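Local coordinates for protein probable glutathione reductase (Sinorhizobium meliloti, PDB 4DNA) that probably reduces glutathione disulfide to glutathione with NADPH, as an FAD-containing homodimer with a redox-active disulfide, at residues G300-G305 and E326-N331. Residues are numbered along the deposited sequence; the frame is centred on the assembly and turned at random.
Sequences GIYALG and ETEYKN
In Tyr-302, CG lies anti to the carbonyl carbon (chi1 -61°), and the ring reaches from the strand toward the last turn of the helix. In Glu-328, CG lies anti to the backbone N (chi1 174°). A bend at chi2 then brings the carboxylate to the phenol. The contact rests on these two side chains. Tyr-302 OH donates a hydrogen bond to Glu-328 OE1. The modelled distance is very short, and at 2.8 Å resolution its exact length carries little weight. Glu-328 OE1 sits at the ring edge, near the ring plane, 3.5 Å from Tyr-302 CE1. The ring and carboxylate planes are 74° apart, so the two groups do not stack. Glu-328 CB lies 3.7 Å from Tyr-302 OH. The other carboxylate oxygen, OE2, forms a salt bridge with Arg-136. The glutamate thus divides its two oxygens between a phenol and a guanidinium group, which probably supports its charged form. The backbones stay apart, with 9.7 Å between the CA atoms of Tyr-302 and Glu-328. Phe-324, one turn earlier on the helix, meets the Tyr-302 ring edge-to-face. Strand 301-303 is an edge strand, within this chain, of the five-stranded parallel sheet of the FAD domain, next to strand 137-139. It leads to Gly-305, which touches FAD, and the last turns of helix 314-329 lie alongside the strand, reached through Tyr-302.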
loop_
_atom_site.group_PDB
_atom_site.type_symbol
_atom_site.label_atom_id
_atom_site.label_comp_id
_atom_site.label_asym_id
_atom_site.label_seq_id
_atom_site.Cartn_x
_atom_site.Cartn_y
_atom_site.Cartn_z
ATOM N N GLY A 300 -27.649 -7.461 33.836
ATOM C CA GLY A 300 -27.016 -8.666 33.278
ATOM C C GLY A 300 -26.680 -8.642 31.793
ATOM O O GLY A 300 -26.117 -9.603 31.275
ATOM N N ILE A 301 -27.009 -7.539 31.117
ATOM C CA ILE A 301 -27.042 -7.505 29.659
ATOM C C ILE A 301 -26.100 -6.486 29.061
ATOM O O ILE A 301 -26.086 -5.335 29.480
ATOM C CB ILE A 301 -28.447 -7.177 29.121
ATOM C CG1 ILE A 301 -29.487 -8.160 29.655
ATOM C CG2 ILE A 301 -28.453 -7.220 27.600
ATOM C CD1 ILE A 301 -30.906 -7.751 29.344
ATOM N N TYR A 302 -25.341 -6.921 28.057
ATOM C CA TYR A 302 -24.494 -6.032 27.258
ATOM C C TYR A 302 -24.917 -5.975 25.796
ATOM O O TYR A 302 -25.527 -6.914 25.264
ATOM C CB TYR A 302 -23.049 -6.494 27.283
ATOM C CG TYR A 302 -22.390 -6.516 28.633
ATOM C CD1 TYR A 302 -22.669 -7.533 29.557
ATOM C CD2 TYR A 302 -21.435 -5.561 28.966
ATOM C CE1 TYR A 302 -22.034 -7.575 30.787
ATOM C CE2 TYR A 302 -20.794 -5.593 30.196
ATOM C CZ TYR A 302 -21.093 -6.601 31.102
ATOM O OH TYR A 302 -20.449 -6.631 32.321
ATOM N N ALA A 303 -24.558 -4.864 25.159
ATOM C CA ALA A 303 -24.786 -4.650 23.736
ATOM C C ALA A 303 -23.515 -4.123 23.059
ATOM O O ALA A 303 -22.824 -3.269 23.609
ATOM C CB ALA A 303 -25.939 -3.685 23.526
ATOM N N LEU A 304 -23.218 -4.635 21.865
ATOM C CA LEU A 304 -22.029 -4.247 21.109
ATOM C C LEU A 304 -22.230 -4.526 19.624
ATOM O O LEU A 304 -23.067 -5.348 19.245
ATOM C CB LEU A 304 -20.776 -4.963 21.645
ATOM C CG LEU A 304 -20.802 -6.486 21.819
ATOM C CD1 LEU A 304 -20.228 -7.147 20.583
ATOM C CD2 LEU A 304 -20.033 -6.928 23.054
ATOM N N GLY A 305 -21.464 -3.839 18.782
ATOM C CA GLY A 305 -21.615 -3.974 17.340
ATOM C C GLY A 305 -22.475 -2.869 16.760
ATOM O O GLY A 305 -22.717 -1.844 17.419
ATOM N N GLU A 326 -12.678 -8.730 28.621
ATOM C CA GLU A 326 -11.793 -8.134 29.611
ATOM C C GLU A 326 -12.623 -7.597 30.781
ATOM O O GLU A 326 -12.526 -8.129 31.887
ATOM C CB GLU A 326 -10.947 -7.026 28.955
ATOM C CG GLU A 326 -9.509 -6.903 29.462
ATOM C CD GLU A 326 -8.593 -8.033 29.013
ATOM O OE1 GLU A 326 -8.813 -8.597 27.923
ATOM O OE2 GLU A 326 -7.637 -8.353 29.752
ATOM N N THR A 327 -13.459 -6.582 30.522
ATOM C CA THR A 327 -14.309 -5.976 31.551
ATOM C C THR A 327 -15.024 -7.025 32.405
ATOM O O THR A 327 -14.769 -7.122 33.595
ATOM C CB THR A 327 -15.351 -4.994 30.960
ATOM O OG1 THR A 327 -14.693 -3.836 30.417
ATOM C CG2 THR A 327 -16.335 -4.548 32.036
ATOM N N GLU A 328 -15.888 -7.819 31.785
ATOM C CA GLU A 328 -16.746 -8.755 32.502
ATOM C C GLU A 328 -16.004 -9.966 33.085
ATOM O O GLU A 328 -16.454 -10.549 34.072
ATOM C CB GLU A 328 -17.895 -9.211 31.598
ATOM C CG GLU A 328 -18.797 -10.310 32.157
ATOM C CD GLU A 328 -19.699 -9.847 33.293
ATOM O OE1 GLU A 328 -19.960 -8.634 33.404
ATOM O OE2 GLU A 328 -20.154 -10.700 34.079
ATOM N N TYR A 329 -14.867 -10.341 32.509
ATOM C CA TYR A 329 -14.229 -11.580 32.943
ATOM C C TYR A 329 -12.834 -11.470 33.549
ATOM O O TYR A 329 -12.529 -12.193 34.484
ATOM C CB TYR A 329 -14.255 -12.616 31.823
ATOM C CG TYR A 329 -15.651 -13.071 31.467
ATOM C CD1 TYR A 329 -16.506 -13.574 32.450
ATOM C CD2 TYR A 329 -16.122 -13.010 30.146
ATOM C CE1 TYR A 329 -17.785 -14.003 32.136
ATOM C CE2 TYR A 329 -17.404 -13.437 29.823
ATOM C CZ TYR A 329 -18.226 -13.932 30.823
ATOM O OH TYR A 329 -19.494 -14.362 30.541
ATOM N N LYS A 330 -11.986 -10.592 33.025
ATOM C CA LYS A 330 -10.615 -10.459 33.539
ATOM C C LYS A 330 -10.483 -9.338 34.581
ATOM O O LYS A 330 -9.376 -8.865 34.864
ATOM C CB LYS A 330 -9.604 -10.257 32.390
ATOM C CG LYS A 330 -9.444 -11.423 31.408
ATOM C CD LYS A 330 -9.199 -12.782 32.079
ATOM C CE LYS A 330 -7.847 -12.897 32.797
ATOM N NZ LYS A 330 -7.709 -14.152 33.600
ATOM N N ASN A 331 -11.619 -8.919 35.138
ATOM C CA ASN A 331 -11.684 -7.830 36.126
ATOM C C ASN A 331 -10.801 -6.637 35.786
ATOM O O ASN A 331 -10.275 -5.955 36.664
ATOM C CB ASN A 331 -11.375 -8.363 37.523
ATOM C CG ASN A 331 -12.288 -9.503 37.913
ATOM O OD1 ASN A 331 -13.512 -9.352 37.920
ATOM N ND2 ASN A 331 -11.700 -10.660 38.223
#